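Local coordinates for protein N-acetylglucosamine 2-epimerase (Xylella fastidiosa, PDB 3GT5) that probably interconverts sugar epimers, as an isomerase of the N-acylglucosamine 2-epimerase family, at residues M63-F68 with L126-K131; Y113-V118 with W141-R146; N235-F240 with D304-F309. One frame throughout, in Å; residues are numbered along the deposited sequence.

Contact 1: M63-F68 with L126-K131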
# COMPACT_ATOMS: atom_id res chain seq x y z
N MET A 63 -6.77 5.75 10.78
CA MET A 63 -7.82 6.10 9.86
C MET A 63 -9.20 5.73 10.45
O MET A 63 -10.17 6.46 10.29
CB MET A 63 -7.55 5.44 8.50
CG MET A 63 -6.24 5.92 7.84
SD MET A 63 -6.13 7.72 7.44
CE MET A 63 -7.38 7.71 6.19
N ALA A 64 -9.28 4.62 11.17
CA ALA A 64 -10.52 4.26 11.89
C ALA A 64 -10.89 5.25 12.99
O ALA A 64 -12.05 5.61 13.11
CB ALA A 64 -10.44 2.85 12.43
N TYR A 65 -9.92 5.70 13.77
CA TYR A 65 -10.19 6.74 14.77
C TYR A 65 -10.71 8.02 14.12
O TYR A 65 -11.68 8.60 14.62
CB TYR A 65 -8.95 7.04 15.58
CG TYR A 65 -9.15 8.22 16.49
CD1 TYR A 65 -9.90 8.12 17.65
CD2 TYR A 65 -8.56 9.42 16.18
CE1 TYR A 65 -10.04 9.21 18.51
CE2 TYR A 65 -8.70 10.52 17.00
CZ TYR A 65 -9.44 10.42 18.14
OH TYR A 65 -9.54 11.52 18.93
N LEU A 66 -10.10 8.46 13.01
CA LEU A 66 -10.54 9.67 12.28
C LEU A 66 -11.96 9.51 11.73
O LEU A 66 -12.72 10.47 11.66
CB LEU A 66 -9.57 10.03 11.15
CG LEU A 66 -8.20 10.53 11.60
CD1 LEU A 66 -7.33 10.85 10.39
CD2 LEU A 66 -8.28 11.77 12.56
N GLN A 67 -12.33 8.30 11.37
CA GLN A 67 -13.65 8.06 10.85
C GLN A 67 -14.71 7.92 11.93
O GLN A 67 -15.82 8.46 11.76
CB GLN A 67 -13.63 6.81 9.96
CG GLN A 67 -14.96 6.47 9.30
CD GLN A 67 -15.56 7.58 8.46
OE1 GLN A 67 -16.76 7.90 8.59
NE2 GLN A 67 -14.76 8.19 7.62
N PHE A 68 -14.39 7.19 12.99
CA PHE A 68 -15.39 6.77 13.97
C PHE A 68 -15.23 7.44 15.36
O PHE A 68 -16.19 7.47 16.14
CB PHE A 68 -15.38 5.25 14.12
CG PHE A 68 -15.71 4.53 12.87
CD1 PHE A 68 -17.00 4.59 12.34
CD2 PHE A 68 -14.75 3.79 12.21
CE1 PHE A 68 -17.32 3.94 11.15
CE2 PHE A 68 -15.07 3.13 11.02
CZ PHE A 68 -16.37 3.22 10.50
N LEU A 126 0.55 12.15 13.49
CA LEU A 126 0.29 13.59 13.55
C LEU A 126 -1.19 13.91 13.26
O LEU A 126 -1.77 14.78 13.93
CB LEU A 126 1.24 14.33 12.58
CG LEU A 126 1.22 15.86 12.57
CD1 LEU A 126 1.48 16.41 13.99
CD2 LEU A 126 2.21 16.39 11.57
N LYS A 127 -1.80 13.21 12.29
CA LYS A 127 -3.20 13.40 11.97
C LYS A 127 -4.11 13.20 13.16
O LYS A 127 -5.15 13.85 13.20
CB LYS A 127 -3.66 12.46 10.85
CG LYS A 127 -3.18 12.85 9.43
CD LYS A 127 -3.71 11.93 8.32
CE LYS A 127 -3.13 12.35 6.93
NZ LYS A 127 -3.69 11.53 5.83
N VAL A 128 -3.76 12.31 14.08
CA VAL A 128 -4.60 12.01 15.26
C VAL A 128 -4.21 12.87 16.45
O VAL A 128 -4.73 12.70 17.55
CB VAL A 128 -4.68 10.51 15.62
CG1 VAL A 128 -5.08 9.70 14.40
CG2 VAL A 128 -3.40 10.00 16.30
N GLY A 129 -3.29 13.79 16.22
CA GLY A 129 -2.97 14.85 17.20
C GLY A 129 -1.72 14.60 18.00
O GLY A 129 -1.48 15.30 18.97
N ILE A 130 -0.88 13.63 17.61
CA ILE A 130 0.39 13.42 18.34
C ILE A 130 1.41 14.44 17.81
O ILE A 130 2.01 14.27 16.73
CB ILE A 130 0.92 11.99 18.23
CG1 ILE A 130 -0.09 11.00 18.83
CG2 ILE A 130 2.28 11.85 18.95
CD1 ILE A 130 0.25 9.53 18.59
N LYS A 131 1.61 15.54 18.55
CA LYS A 131 2.35 16.66 17.94
C LYS A 131 3.82 16.31 17.70
O LYS A 131 4.42 16.78 16.73
CB LYS A 131 2.19 17.96 18.72
CG LYS A 131 0.85 18.70 18.42
CD LYS A 131 0.82 20.05 19.13
CE LYS A 131 -0.60 20.58 19.28
NZ LYS A 131 -0.55 21.94 19.88
O HOH W 1 -7.59 13.71 17.97

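Contact 2: Y113-V118 with W141-R146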
# COMPACT_ATOMS: atom_id res chain seq x y z
N TYR A 113 11.37 0.56 1.26
CA TYR A 113 9.96 0.17 1.37
C TYR A 113 9.47 0.32 2.82
O TYR A 113 8.38 0.86 3.07
CB TYR A 113 9.82 -1.26 0.85
CG TYR A 113 8.41 -1.75 0.68
CD1 TYR A 113 7.82 -1.88 -0.59
CD2 TYR A 113 7.64 -2.09 1.82
CE1 TYR A 113 6.54 -2.33 -0.73
CE2 TYR A 113 6.37 -2.53 1.68
CZ TYR A 113 5.82 -2.65 0.42
OH TYR A 113 4.53 -3.10 0.25
N GLY A 114 10.30 -0.13 3.75
CA GLY A 114 10.10 0.03 5.20
C GLY A 114 9.96 1.46 5.65
O GLY A 114 8.99 1.82 6.33
N LEU A 115 10.88 2.31 5.23
CA LEU A 115 10.81 3.72 5.56
C LEU A 115 9.57 4.46 5.00
O LEU A 115 9.13 5.43 5.61
CB LEU A 115 12.10 4.44 5.14
CG LEU A 115 13.30 3.91 5.93
CD1 LEU A 115 14.56 4.42 5.26
CD2 LEU A 115 13.16 4.39 7.37
N ALA A 116 9.06 4.05 3.83
CA ALA A 116 7.81 4.63 3.29
C ALA A 116 6.70 4.37 4.32
O ALA A 116 5.96 5.30 4.71
CB ALA A 116 7.47 4.01 1.98
N PHE A 117 6.63 3.12 4.78
CA PHE A 117 5.63 2.73 5.78
C PHE A 117 5.81 3.38 7.14
O PHE A 117 4.86 3.81 7.76
CB PHE A 117 5.34 1.24 5.77
CG PHE A 117 4.45 0.86 4.65
CD1 PHE A 117 3.06 1.08 4.74
CD2 PHE A 117 4.95 0.47 3.40
CE1 PHE A 117 2.23 0.85 3.68
CE2 PHE A 117 4.08 0.23 2.32
CZ PHE A 117 2.73 0.43 2.45
N VAL A 118 7.05 3.56 7.56
CA VAL A 118 7.33 4.35 8.76
C VAL A 118 6.86 5.79 8.61
O VAL A 118 6.18 6.32 9.52
CB VAL A 118 8.83 4.25 9.08
CG1 VAL A 118 9.23 5.33 10.15
CG2 VAL A 118 9.23 2.79 9.58
N TRP A 141 12.54 12.13 7.15
CA TRP A 141 12.93 12.89 5.94
C TRP A 141 14.49 13.03 5.90
O TRP A 141 15.14 12.79 4.86
CB TRP A 141 12.26 14.27 5.93
CG TRP A 141 12.73 15.17 4.82
CD1 TRP A 141 13.82 16.00 4.87
CD2 TRP A 141 12.19 15.31 3.51
NE1 TRP A 141 13.97 16.65 3.69
CE2 TRP A 141 12.97 16.26 2.84
CE3 TRP A 141 11.07 14.77 2.84
CZ2 TRP A 141 12.72 16.65 1.53
CZ3 TRP A 141 10.82 15.17 1.56
CH2 TRP A 141 11.63 16.11 0.91
N CYS A 142 15.07 13.45 7.01
CA CYS A 142 16.52 13.66 7.06
C CYS A 142 17.29 12.38 6.79
O CYS A 142 18.26 12.41 6.02
CB CYS A 142 16.94 14.27 8.37
SG CYS A 142 16.45 15.98 8.45
N LEU A 143 16.83 11.27 7.37
CA LEU A 143 17.44 9.96 7.17
C LEU A 143 17.38 9.53 5.69
O LEU A 143 18.40 9.07 5.13
CB LEU A 143 16.74 8.91 8.04
CG LEU A 143 17.43 7.54 8.00
CD1 LEU A 143 18.64 7.48 8.93
CD2 LEU A 143 16.38 6.44 8.29
N LEU A 144 16.20 9.70 5.07
CA LEU A 144 16.00 9.45 3.64
C LEU A 144 16.91 10.34 2.79
O LEU A 144 17.51 9.88 1.82
CB LEU A 144 14.51 9.64 3.28
CG LEU A 144 13.62 8.51 3.82
CD1 LEU A 144 12.16 8.99 3.75
CD2 LEU A 144 13.84 7.26 2.98
N GLU A 145 17.02 11.63 3.13
CA GLU A 145 17.88 12.52 2.32
C GLU A 145 19.35 12.14 2.44
O GLU A 145 20.12 12.25 1.50
CB GLU A 145 17.74 13.99 2.78
CG GLU A 145 16.42 14.69 2.35
CD GLU A 145 16.10 14.70 0.85
OE1 GLU A 145 16.46 15.64 0.10
OE2 GLU A 145 15.39 13.78 0.43
N ARG A 146 19.75 11.75 3.64
CA ARG A 146 21.15 11.41 3.94
C ARG A 146 21.58 10.16 3.19
O ARG A 146 22.68 10.13 2.68
CB ARG A 146 21.31 11.21 5.45
CG ARG A 146 22.71 10.96 6.04
CD ARG A 146 22.63 11.09 7.60
NE ARG A 146 22.13 12.44 7.96
CZ ARG A 146 20.97 12.78 8.56
NH1 ARG A 146 20.07 11.88 9.04
NH2 ARG A 146 20.72 14.09 8.71

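Contact 3: N235-F240 with D304-F309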
# COMPACT_ATOMS: atom_id res chain seq x y z
N ASN A 235 12.08 -16.33 -9.31
CA ASN A 235 11.33 -16.29 -8.05
C ASN A 235 10.16 -15.31 -8.21
O ASN A 235 10.10 -14.29 -7.54
CB ASN A 235 12.28 -15.88 -6.91
CG ASN A 235 11.61 -15.91 -5.54
OD1 ASN A 235 10.57 -16.55 -5.34
ND2 ASN A 235 12.19 -15.19 -4.61
N PRO A 236 9.23 -15.64 -9.12
CA PRO A 236 8.30 -14.62 -9.61
C PRO A 236 7.16 -14.28 -8.66
O PRO A 236 6.46 -13.30 -8.87
CB PRO A 236 7.77 -15.26 -10.92
CG PRO A 236 7.83 -16.71 -10.66
CD PRO A 236 9.05 -16.93 -9.81
N LYS A 237 6.96 -15.10 -7.62
CA LYS A 237 5.96 -14.80 -6.59
C LYS A 237 6.58 -14.19 -5.31
O LYS A 237 5.93 -14.16 -4.26
CB LYS A 237 5.18 -16.07 -6.27
CG LYS A 237 4.62 -16.76 -7.53
CD LYS A 237 3.93 -18.07 -7.18
CE LYS A 237 3.00 -18.53 -8.30
NZ LYS A 237 2.29 -19.78 -7.88
N HIS A 238 7.82 -13.70 -5.39
CA HIS A 238 8.40 -12.97 -4.27
C HIS A 238 7.36 -11.93 -3.83
O HIS A 238 6.71 -11.33 -4.66
CB HIS A 238 9.71 -12.31 -4.74
CG HIS A 238 10.47 -11.66 -3.64
ND1 HIS A 238 10.20 -10.38 -3.20
CD2 HIS A 238 11.52 -12.10 -2.90
CE1 HIS A 238 11.04 -10.06 -2.23
NE2 HIS A 238 11.85 -11.10 -2.02
N LEU A 239 7.20 -11.72 -2.51
CA LEU A 239 6.09 -10.92 -1.95
C LEU A 239 6.17 -9.44 -2.28
O LEU A 239 5.15 -8.82 -2.58
CB LEU A 239 6.03 -11.11 -0.40
CG LEU A 239 4.90 -10.43 0.40
CD1 LEU A 239 3.52 -10.75 -0.16
CD2 LEU A 239 4.96 -10.82 1.91
N PHE A 240 7.38 -8.87 -2.26
CA PHE A 240 7.55 -7.44 -2.54
C PHE A 240 8.09 -7.13 -3.91
O PHE A 240 7.93 -5.99 -4.39
CB PHE A 240 8.45 -6.81 -1.47
CG PHE A 240 7.89 -6.93 -0.07
CD1 PHE A 240 6.85 -6.11 0.34
CD2 PHE A 240 8.35 -7.90 0.80
CE1 PHE A 240 6.30 -6.24 1.64
CE2 PHE A 240 7.79 -8.01 2.10
CZ PHE A 240 6.79 -7.18 2.51
N ASP A 304 0.59 -14.74 -14.04
CA ASP A 304 0.11 -15.19 -12.76
C ASP A 304 -1.37 -14.82 -12.71
O ASP A 304 -1.75 -13.64 -12.70
CB ASP A 304 0.97 -14.57 -11.61
CG ASP A 304 0.66 -15.15 -10.25
OD1 ASP A 304 -0.44 -15.72 -10.06
OD2 ASP A 304 1.52 -15.02 -9.33
N ASP A 305 -2.21 -15.86 -12.74
CA ASP A 305 -3.63 -15.64 -12.73
C ASP A 305 -4.28 -15.70 -11.35
O ASP A 305 -5.49 -15.63 -11.30
CB ASP A 305 -4.36 -16.56 -13.70
CG ASP A 305 -4.35 -18.00 -13.29
OD1 ASP A 305 -3.50 -18.43 -12.49
OD2 ASP A 305 -5.24 -18.73 -13.80
N ASP A 306 -3.48 -15.82 -10.27
CA ASP A 306 -4.01 -15.68 -8.91
C ASP A 306 -4.69 -14.29 -8.76
O ASP A 306 -4.30 -13.30 -9.41
CB ASP A 306 -2.91 -15.86 -7.84
CG ASP A 306 -2.44 -17.32 -7.68
OD1 ASP A 306 -3.15 -18.25 -8.13
OD2 ASP A 306 -1.34 -17.49 -7.16
N LYS A 307 -5.69 -14.24 -7.88
CA LYS A 307 -6.48 -13.06 -7.64
C LYS A 307 -6.18 -12.61 -6.21
O LYS A 307 -6.52 -13.29 -5.24
CB LYS A 307 -7.98 -13.37 -7.78
CG LYS A 307 -8.39 -14.11 -9.06
CD LYS A 307 -8.17 -13.35 -10.32
CE LYS A 307 -8.38 -14.29 -11.58
NZ LYS A 307 -9.75 -14.89 -11.68
N TYR A 308 -5.53 -11.45 -6.07
CA TYR A 308 -5.07 -10.96 -4.81
C TYR A 308 -6.01 -9.85 -4.33
O TYR A 308 -6.46 -8.99 -5.07
CB TYR A 308 -3.68 -10.36 -4.94
CG TYR A 308 -2.55 -11.36 -4.93
CD1 TYR A 308 -1.65 -11.40 -3.90
CD2 TYR A 308 -2.35 -12.25 -6.00
CE1 TYR A 308 -0.59 -12.30 -3.90
CE2 TYR A 308 -1.29 -13.15 -6.01
CZ TYR A 308 -0.41 -13.15 -4.98
OH TYR A 308 0.64 -14.04 -4.97
N PHE A 309 -6.15 -9.78 -3.03
CA PHE A 309 -7.04 -8.81 -2.38
C PHE A 309 -6.71 -7.36 -2.78
O PHE A 309 -7.58 -6.62 -3.22
CB PHE A 309 -7.01 -8.99 -0.84
CG PHE A 309 -5.77 -8.47 -0.14
CD1 PHE A 309 -5.85 -7.38 0.71
CD2 PHE A 309 -4.51 -9.10 -0.29
CE1 PHE A 309 -4.72 -6.89 1.36
CE2 PHE A 309 -3.38 -8.58 0.32
CZ PHE A 309 -3.50 -7.50 1.17

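Contact 1: M63-F68 with L126-K131
Tyr-65 and Leu-66, on the last turn of helix 51-68, pack against Lys-127 and Val-128 at the end of helix 112-127. The apolar part comes first. Ring atom CD2 of Tyr-65 lies 3.9 Å from CG1 of Val-128, which approaches the ring obliquely. Both methyls of Leu-66 meet Lys-127. CD1 is 4.0 Å from CB of Lys-127, and CD2 is 3.8 Å from the carbonyl O of Lys-127. CD2 of Leu-66 also lies 4.2 Å from CG1 of Val-128. Leu-66 and Lys-127 cross at about a right angle, and the nearest lysine side-chain atom is CB, at the base of the chain. Beyond CG that lysine runs extended, and its NZ forms a salt bridge with Glu-187.

Helix 112-127 ends in a Schellman motif. Gly-129, with positive phi, is the C-prime residue. Its N bonds to Leu-126 O at 2.9 Å, and Ile-130 N makes the longer-range bond back into the last turn. The contact joins the ends of two helices of the (alpha/alpha)6 barrel expected for this family, on its surface.

The polar part is a water bridge. Water 1 donates to Val-128 O at 3.1 Å and is hydrogen-bonded to Tyr-65 OH, also at 3.1 Å, in the plane of the ring. Leu-74 touches both residues.

Contact 2: Y113-V118 with W141-R146
Leu-115 of helix 112-127 reaches across to two consecutive leucines, Leu-143 and Leu-144, of helix 133-147. All three are buried, and the contact between the segments is apolar, with no hydrogen bond across it. The backbones come nearest at Leu-115 and Leu-144, whose CA atoms are 8.0 Å apart. The side chains bridge that distance.

In Leu-115, CG lies beside the backbone N (chi1 -64°), and the fork is turned so that CD1 is the nearer branch to Leu-144 and CD2 to Leu-143. CD1 of Leu-115 touches CD2 of Leu-144 at 3.7 Å. That same methyl of Leu-144 also comes to 4.0 Å from CB of Leu-115. The two side chains slide past each other in opposite directions, and the Leu-144 methyl reaches back to the base of Leu-115. The second pair is arranged differently. CD2 of Leu-115 meets CD2 of Leu-143 at 3.9 Å, and here the side chains cross at about a right angle. CD1 of Leu-115 is also near this methyl, at 4.1 Å, so CD2 of Leu-143 sits against both branches of Leu-115.

The first torsions differ as well. In Leu-144, CG stands beside the backbone N (chi1 -72°), whereas in Leu-143 it lies beside the carbonyl carbon (chi1 -173°). This helps to bring their CD2 methyls to Leu-115 from different directions.

The two helices are consecutive and run in broadly opposite directions, consistent with a helical hairpin of the (alpha/alpha)6 barrel. Tyr-96 and Phe-148, both in loops, also pack on Leu-115. Leu-144 touches Met-178 of helix 172-189 and Tyr-156 of strand 155-160.

Contact 3: N235-F240 with D304-F309
Lys-237 sits in a type I beta turn from Asn-235 to His-238, and the end of its side chain comes near Asp-304 and Asp-306. The turn is closed by the backbone bond from His-238 N to Asn-235 O, 3.2 Å long. The backbones of the two segments stay well apart, with the CA atoms of Lys-237 and Asp-304 the nearest pair at 8.5 Å. Segment 304-309 has a turn of its own. Asp-304 OD1 accepts from Asp-306 N at 3.0 Å, which makes an Asx turn. The N-H comes nearly along the C-O axis, and this bond helps hold the carboxylate of Asp-304 in place.

The lysine makes the contact with its shaft. Its CG lies beside the backbone N (chi1 -51°), and the chain then runs extended. It crosses Asp-304 at about a right angle. The carboxylate oxygen OD2 of Asp-304 lies 3.9 Å from CE of Lys-237 and 4.0 Å from its CG. NZ of Lys-237 is 4.4 Å from OD2 of Asp-306, too far for a salt bridge. Any attraction between these opposite charges is probably loose and long-range. The other oxygen of Asp-306, OD1, is hydrogen-bonded to Tyr-365 OH.

The turn belongs to the long loop between strand 220-221 and helix 247-263. The two aspartates lie within 302-308, the interrupted middle strand of a small antiparallel sheet between 295-296 and 357-358. Helix 309-326 follows directly, with Tyr-308 at its N-cap position.

In the fold
Contacts 1 and 2 share helix 112-127. Contact 1 uses its C-terminal end, at the surface, and contact 2 a turn near its start, where all the touching side chains are buried. Their centres are about 21 Å apart. Contact 3 involves no helix packing and joins a loop to a strand, partly buried, on the opposite side of the chain's centre from contact 1. Buried contact 2 is purely aliphatic. Contact 1, at the surface, adds a water bridge to its apolar packing. Contact 3, with an exposed lysine, brings unlike charges near each other without a salt bridge. Contacts 2 and 3 meet where the rings of Tyr-113 and Phe-240 pack edge-to-face, linking helix 112-127 to the loop.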